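Local coordinates for protein endo-1,3-beta-glucanase (Streptomyces sioyaensis, PDB 3DGT) that serves as the catalytic domain of a glycoside hydrolase family 16 enzyme, probably cleaving internal 1,3-beta-glucosidic linkages in glucans, at residues Ser173-Ser178 with Gln216-Asn221; Ala180-Thr185 with Ser209-Thr214. One frame throughout, in Å; residues are numbered along the deposited sequence.

Overall arrangement
Interactions 1 and 2 illustrate how the border of a beta-sandwich is closed, here in the jelly-roll fold of glycoside hydrolase family 16. In chain order the four segments run 173-178, 180-185, 209-214 and 216-221, so the inner pair makes interaction 2 and the outer pair makes interaction 1. Both use strand 213-219, which pairs with strand 205-210, but at its two ends. Interaction 1 sets it against strand 175-179, whose own sheet neighbour is strand 155-160; interaction 2 packs the loop after strand 175-179 on the hairpin turn that precedes strand 213-219. Their centres lie about 17 Å apart, joining the strand 175-179 region to the 205-219 hairpin at two places along the sandwich border.

Interaction 1: Ser173-Ser178 with Gln216-Asn221; sequences SGIGNS and QTVTAN. Unlike the reference sequence in segment 173-178: Ser-178 (reference Leu).
The side chain of Gln-216 lies over the backbone of Gly-176, its carboxamide set against the main chain there. OE1 of Gln-216 comes to 3.0 Å from the carbonyl carbon C of Gly-176 and to 3.1 Å from CB of Asn-177, so the amide oxygen sits in the angle between backbone and side chain. OE1 of Gln-216 is also 3.2 Å from O of Gly-176; with two acceptors facing each other, this approach probably adds no attraction. The torsions explain its course: CG stands anti to the backbone N (chi1 176°), carrying the chain across to the facing strand, and a bend at chi2 (69°) then turns the amide alongside its own strand. There NE2 of Gln-216 makes a weak 2.8 Å hydrogen bond to the backbone O of Thr-217, which helps to hold the amide in this folded-back pose.

On its other flank the same amide meets Ile-175, whose side chain crosses it at about a right angle. Methyl CG2 of Ile-175 is 3.6 Å from NE2 of Gln-216 and also rests against CG2 of Val-218 at 3.8 Å. Farther out, CD1 of Ile-175 reaches CG1 of Val-218 at 4.0 Å, so both branches of the isoleucine are used. Val-218 is buried and touches Met-159 as well, while Ile-175 leans on Cys-169 and Met-223.

Strands 175-178 and 216-219 run nearly antiparallel, at 170°, yet no clear backbone hydrogen bond joins them. Ile-175 and Asn-177 pair with Met-159 and Ala-157, whereas Gln-216 and Val-218 pair with Phe-208 and Ile-206. They are thus strands of different sheets, meeting at the border of the sandwich. Aliphatic branches pack at one end and a glutamine amide lies on the backbone at Gly-176 at the other, so cohesion comes chiefly from side-chain packing.

Interaction 2: Ala180-Thr185 with Ser209-Thr214; sequences ACPNTT and SVDGVT
The ring of Pro-182 projects into a shallow hollow formed by Val-210, Asp-211 and Val-213. Its CD edge goes deepest: CD of Pro-182 rests on both methyls of Val-210, seated against the pair at 3.8 Å from CG1 and 3.9 Å from CG2 of that valine. CD also lies 3.4 Å from OD2 of Asp-211, whose carboxylate walls the hollow on another flank. The outer wall is looser, CG of Pro-182 standing 4.5 Å from CG2 of Val-213. Beside the ring, SG of Cys-181 touches CG2 of Val-210 at 4.2 Å, so this methyl fits between the sulfur and the proline.

The two methyls of Val-210 can face the ring because CG1 is held between the backbone N and the carbonyl carbon (chi1 57°). The hollow itself is a product of the hairpin linking strands 205-210 and 213-219. Val-210 to Val-213 form a type I' beta turn, closed by reciprocal backbone hydrogen bonds between the two valines, and this two-residue connection keeps both valine side chains and that of Asp-211 directed at the same loop. The carboxylate is held through its other oxygen: OD1 of Asp-211 accepts a hydrogen bond from the backbone N of Thr-192.

With an alanine here in place of Pro-182, CG and CD are gone, and a gap is likely to open between the Val-210 methyls and the Asp-211 carboxylate while the loop gains backbone freedom. After the proline the chain makes a gamma turn, in which N of Thr-184 bonds to O of Pro-182 at 2.8 Å, and NE2 of His-191 also bonds to that carbonyl oxygen. Just before it, the disulfide from Cys-181 to Cys-186 ties the base of the loop together.

Interaction 1: Ser173-Ser178 with Gln216-Asn221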
ATOM      1  N   SER A 173      -2.846   5.859  14.834  1.00 14.77           N
ATOM      2  CA  SER A 173      -2.171   4.571  14.815  1.00 15.43           C
ATOM      3  C   SER A 173      -2.944   3.542  13.995  1.00 15.10           C
ATOM      4  O   SER A 173      -2.341   2.752  13.274  1.00 15.02           O
ATOM      5  CB  SER A 173      -1.935   4.059  16.230  1.00 16.14           C
ATOM      6  OG  SER A 173      -1.113   4.959  16.946  1.00 19.59           O
ATOM      7  N   GLY A 174      -4.273   3.566  14.083  1.00 14.52           N
ATOM      8  CA  GLY A 174      -5.089   2.550  13.421  1.00 14.20           C
ATOM      9  C   GLY A 174      -5.014   1.237  14.178  1.00 13.78           C
ATOM     10  O   GLY A 174      -4.345   1.140  15.211  1.00 14.24           O
ATOM     11  N   ILE A 175      -5.710   0.225  13.666  1.00 13.63           N
ATOM     12  CA  ILE A 175      -5.674  -1.114  14.242  1.00 13.79           C
ATOM     13  C   ILE A 175      -4.649  -1.895  13.429  1.00 13.54           C
ATOM     14  O   ILE A 175      -4.939  -2.349  12.318  1.00 13.47           O
ATOM     15  CB  ILE A 175      -7.062  -1.797  14.201  1.00 13.78           C
ATOM     16  CG1 ILE A 175      -8.113  -0.914  14.891  1.00 14.19           C
ATOM     17  CG2 ILE A 175      -7.006  -3.194  14.852  1.00 14.64           C
ATOM     18  CD1 ILE A 175      -9.557  -1.404  14.733  1.00 14.25           C
ATOM     19  N   GLY A 176      -3.441  -2.022  13.977  1.00 13.28           N
ATOM     20  CA  GLY A 176      -2.325  -2.573  13.218  1.00 12.99           C
ATOM     21  C   GLY A 176      -1.246  -3.266  14.017  1.00 13.08           C
ATOM     22  O   GLY A 176      -1.249  -3.270  15.254  1.00 14.01           O
ATOM     23  N   ASN A 177      -0.315  -3.863  13.282  1.00 12.78           N
ATOM     24  CA  ASN A 177       0.765  -4.640  13.872  1.00 12.48           C
ATOM     25  C   ASN A 177       1.954  -4.602  12.927  1.00 12.35           C
ATOM     26  O   ASN A 177       1.816  -4.232  11.761  1.00 12.54           O
ATOM     27  CB  ASN A 177       0.293  -6.087  14.066  1.00 12.62           C
ATOM     28  CG  ASN A 177       1.192  -6.914  14.984  1.00 13.43           C
ATOM     29  OD1 ASN A 177       1.127  -8.151  14.956  1.00 15.96           O
ATOM     30  ND2 ASN A 177       2.009  -6.263  15.794  1.00 12.18           N
ATOM     31  N   SER A 178       3.121  -4.982  13.425  1.00 12.27           N
ATOM     32  CA  SER A 178       4.296  -5.153  12.593  1.00 12.68           C
ATOM     33  C   SER A 178       4.906  -6.510  12.907  1.00 12.59           C
ATOM     34  O   SER A 178       4.704  -7.062  13.997  1.00 13.17           O
ATOM     35  CB  SER A 178       5.311  -4.040  12.852  1.00 12.51           C
ATOM     36  OG  SER A 178       5.661  -4.004  14.229  1.00 14.24           O
ATOM     37  N   GLN A 216      -1.973  -9.682  11.650  1.00 13.67           N
ATOM     38  CA  GLN A 216      -2.988  -8.767  12.152  1.00 14.21           C
ATOM     39  C   GLN A 216      -4.358  -9.183  11.662  1.00 14.83           C
ATOM     40  O   GLN A 216      -4.545  -9.451  10.475  1.00 15.14           O
ATOM     41  CB  GLN A 216      -2.693  -7.321  11.731  1.00 14.54           C
ATOM     42  CG  GLN A 216      -3.781  -6.311  12.159  1.00 15.31           C
ATOM     43  CD  GLN A 216      -3.834  -6.098  13.671  1.00 16.78           C
ATOM     44  OE1 GLN A 216      -2.808  -5.849  14.305  1.00 19.14           O
ATOM     45  NE2 GLN A 216      -5.031  -6.196  14.253  1.00 16.37           N
ATOM     46  N   THR A 217      -5.301  -9.249  12.594  1.00 15.51           N
ATOM     47  CA  THR A 217      -6.699  -9.470  12.259  1.00 16.20           C
ATOM     48  C   THR A 217      -7.527  -8.340  12.857  1.00 15.90           C
ATOM     49  O   THR A 217      -7.272  -7.882  13.980  1.00 16.65           O
ATOM     50  CB  THR A 217      -7.214 -10.829  12.771  1.00 16.49           C
ATOM     51  OG1 THR A 217      -6.289 -11.867  12.420  1.00 18.83           O
ATOM     52  CG2 THR A 217      -8.575 -11.167  12.152  1.00 18.28           C
ATOM     53  N   VAL A 218      -8.506  -7.889  12.084  1.00 15.03           N
ATOM     54  CA  VAL A 218      -9.447  -6.864  12.522  1.00 14.73           C
ATOM     55  C   VAL A 218     -10.831  -7.474  12.359  1.00 14.47           C
ATOM     56  O   VAL A 218     -11.120  -8.096  11.345  1.00 14.74           O
ATOM     57  CB  VAL A 218      -9.314  -5.567  11.674  1.00 14.86           C
ATOM     58  CG1 VAL A 218     -10.230  -4.463  12.205  1.00 16.33           C
ATOM     59  CG2 VAL A 218      -7.860  -5.080  11.652  1.00 16.16           C
ATOM     60  N   THR A 219     -11.686  -7.329  13.368  1.00 14.04           N
ATOM     61  CA  THR A 219     -13.061  -7.827  13.256  1.00 14.01           C
ATOM     62  C   THR A 219     -14.063  -6.697  13.408  1.00 14.23           C
ATOM     63  O   THR A 219     -13.790  -5.691  14.063  1.00 14.23           O
ATOM     64  CB  THR A 219     -13.374  -8.938  14.274  1.00 14.00           C
ATOM     65  OG1 THR A 219     -13.215  -8.425  15.599  1.00 13.93           O
ATOM     66  CG2 THR A 219     -12.453 -10.135  14.091  1.00 13.62           C
ATOM     67  N   ALA A 220     -15.235  -6.888  12.805  1.00 14.48           N
ATOM     68  CA  ALA A 220     -16.264  -5.851  12.743  1.00 15.18           C
ATOM     69  C   ALA A 220     -16.718  -5.386  14.111  1.00 15.67           C
ATOM     70  O   ALA A 220     -17.105  -4.228  14.267  1.00 16.98           O
ATOM     71  CB  ALA A 220     -17.451  -6.335  11.943  1.00 15.01           C
ATOM     72  N   ASN A 221     -16.675  -6.275  15.100  1.00 15.75           N
ATOM     73  CA  ASN A 221     -17.181  -5.944  16.421  1.00 16.41           C
ATOM     74  C   ASN A 221     -16.220  -5.058  17.221  1.00 16.33           C
ATOM     75  O   ASN A 221     -16.528  -4.685  18.366  1.00 17.21           O
ATOM     76  CB  ASN A 221     -17.538  -7.216  17.193  1.00 16.75           C
ATOM     77  CG  ASN A 221     -16.357  -8.133  17.373  1.00 16.24           C
ATOM     78  OD1 ASN A 221     -15.658  -8.467  16.413  1.00 16.76           O
ATOM     79  ND2 ASN A 221     -16.123  -8.549  18.604  1.00 17.48           N
TER

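Interaction 2: Ala180-Thr185 with Ser209-Thr214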
ATOM      1  N   ALA A 180       8.583  -9.085  11.473  1.00 12.38           N
ATOM      2  CA  ALA A 180       9.695  -9.299  10.554  1.00 12.10           C
ATOM      3  C   ALA A 180       9.246 -10.144   9.363  1.00 12.01           C
ATOM      4  O   ALA A 180       8.350 -10.990   9.491  1.00 13.08           O
ATOM      5  CB  ALA A 180      10.850  -9.982  11.278  1.00 11.57           C
ATOM      6  N   CYS A 181       9.857  -9.934   8.201  1.00 12.58           N
ATOM      7  CA  CYS A 181       9.563 -10.829   7.089  1.00 12.89           C
ATOM      8  C   CYS A 181      10.099 -12.217   7.415  1.00 13.07           C
ATOM      9  O   CYS A 181      11.212 -12.352   7.926  1.00 13.69           O
ATOM     10  CB  CYS A 181      10.159 -10.316   5.789  1.00 13.11           C
ATOM     11  SG  CYS A 181       9.200  -8.983   5.056  1.00 13.59           S
ATOM     12  N   PRO A 182       9.286 -13.251   7.171  1.00 12.79           N
ATOM     13  CA  PRO A 182       9.787 -14.611   7.329  1.00 12.64           C
ATOM     14  C   PRO A 182      10.978 -14.942   6.423  1.00 12.84           C
ATOM     15  O   PRO A 182      11.037 -14.497   5.267  1.00 12.64           O
ATOM     16  CB  PRO A 182       8.576 -15.472   6.951  1.00 12.72           C
ATOM     17  CG  PRO A 182       7.396 -14.597   7.204  1.00 12.75           C
ATOM     18  CD  PRO A 182       7.858 -13.233   6.806  1.00 13.24           C
ATOM     19  N   ASN A 183      11.918 -15.699   6.996  1.00 13.18           N
ATOM     20  CA  ASN A 183      13.057 -16.326   6.295  1.00 13.30           C
ATOM     21  C   ASN A 183      14.183 -15.403   5.884  1.00 13.64           C
ATOM     22  O   ASN A 183      15.356 -15.670   6.173  1.00 15.02           O
ATOM     23  CB  ASN A 183      12.605 -17.117   5.068  1.00 13.67           C
ATOM     24  CG  ASN A 183      11.642 -18.213   5.412  1.00 14.20           C
ATOM     25  OD1 ASN A 183      11.957 -19.106   6.204  1.00 16.07           O
ATOM     26  ND2 ASN A 183      10.460 -18.170   4.805  1.00 14.19           N
ATOM     27  N   THR A 184      13.827 -14.349   5.158  1.00 13.10           N
ATOM     28  CA  THR A 184      14.798 -13.387   4.643  1.00 12.67           C
ATOM     29  C   THR A 184      14.254 -11.999   4.958  1.00 12.39           C
ATOM     30  O   THR A 184      13.052 -11.842   5.213  1.00 12.50           O
ATOM     31  CB  THR A 184      14.988 -13.522   3.116  1.00 12.50           C
ATOM     32  OG1 THR A 184      13.733 -13.317   2.449  1.00 12.79           O
ATOM     33  CG2 THR A 184      15.526 -14.902   2.743  1.00 12.98           C
ATOM     34  N   THR A 185      15.115 -10.989   4.947  1.00 12.51           N
ATOM     35  CA  THR A 185      14.641  -9.632   5.239  1.00 12.82           C
ATOM     36  C   THR A 185      13.709  -9.130   4.152  1.00 12.43           C
ATOM     37  O   THR A 185      13.806  -9.542   3.000  1.00 12.45           O
ATOM     38  CB  THR A 185      15.774  -8.597   5.388  1.00 13.24           C
ATOM     39  OG1 THR A 185      16.362  -8.330   4.106  1.00 14.76           O
ATOM     40  CG2 THR A 185      16.815  -9.069   6.400  1.00 13.96           C
ATOM     41  N   SER A 209      -1.530 -10.707   6.145  1.00 10.84           N
ATOM     42  CA  SER A 209      -0.463 -11.706   6.205  1.00 11.71           C
ATOM     43  C   SER A 209       0.761 -11.314   5.391  1.00 11.66           C
ATOM     44  O   SER A 209       0.683 -10.488   4.477  1.00 12.17           O
ATOM     45  CB  SER A 209      -0.984 -13.069   5.751  1.00 11.87           C
ATOM     46  OG  SER A 209      -1.548 -13.008   4.457  1.00 12.67           O
ATOM     47  N   VAL A 210       1.889 -11.919   5.750  1.00 11.71           N
ATOM     48  CA  VAL A 210       3.114 -11.828   4.969  1.00 11.74           C
ATOM     49  C   VAL A 210       3.611 -13.249   4.733  1.00 11.73           C
ATOM     50  O   VAL A 210       3.690 -14.052   5.661  1.00 11.75           O
ATOM     51  CB  VAL A 210       4.201 -10.929   5.639  1.00 11.92           C
ATOM     52  CG1 VAL A 210       4.554 -11.423   7.051  1.00 11.64           C
ATOM     53  CG2 VAL A 210       5.460 -10.861   4.761  1.00 12.51           C
ATOM     54  N   ASP A 211       3.912 -13.554   3.476  1.00 12.23           N
ATOM     55  CA  ASP A 211       4.339 -14.900   3.067  1.00 12.35           C
ATOM     56  C   ASP A 211       3.417 -15.981   3.632  1.00 12.58           C
ATOM     57  O   ASP A 211       3.871 -17.040   4.084  1.00 13.18           O
ATOM     58  CB  ASP A 211       5.790 -15.154   3.482  1.00 12.46           C
ATOM     59  CG  ASP A 211       6.765 -14.197   2.833  1.00 12.16           C
ATOM     60  OD1 ASP A 211       6.490 -13.702   1.717  1.00 13.19           O
ATOM     61  OD2 ASP A 211       7.811 -13.949   3.456  1.00 12.26           O
ATOM     62  N   GLY A 212       2.120 -15.694   3.610  1.00 13.06           N
ATOM     63  CA  GLY A 212       1.122 -16.656   4.057  1.00 13.80           C
ATOM     64  C   GLY A 212       0.907 -16.750   5.560  1.00 14.62           C
ATOM     65  O   GLY A 212       0.120 -17.597   6.011  1.00 15.94           O
ATOM     66  N   VAL A 213       1.568 -15.883   6.338  1.00 13.97           N
ATOM     67  CA  VAL A 213       1.488 -15.939   7.806  1.00 14.82           C
ATOM     68  C   VAL A 213       0.725 -14.731   8.340  1.00 14.23           C
ATOM     69  O   VAL A 213       1.139 -13.593   8.152  1.00 13.78           O
ATOM     70  CB  VAL A 213       2.885 -16.021   8.454  1.00 15.33           C
ATOM     71  CG1 VAL A 213       2.742 -16.348   9.944  1.00 16.21           C
ATOM     72  CG2 VAL A 213       3.736 -17.102   7.773  1.00 17.12           C
ATOM     73  N   THR A 214      -0.391 -14.983   9.019  1.00 13.98           N
ATOM     74  CA  THR A 214      -1.253 -13.903   9.489  1.00 14.03           C
ATOM     75  C   THR A 214      -0.689 -13.226  10.732  1.00 14.02           C
ATOM     76  O   THR A 214      -0.371 -13.899  11.722  1.00 15.12           O
ATOM     77  CB  THR A 214      -2.680 -14.421   9.739  1.00 14.18           C
ATOM     78  OG1 THR A 214      -3.217 -14.912   8.499  1.00 15.15           O
ATOM     79  CG2 THR A 214      -3.579 -13.301  10.282  1.00 14.38           C
TER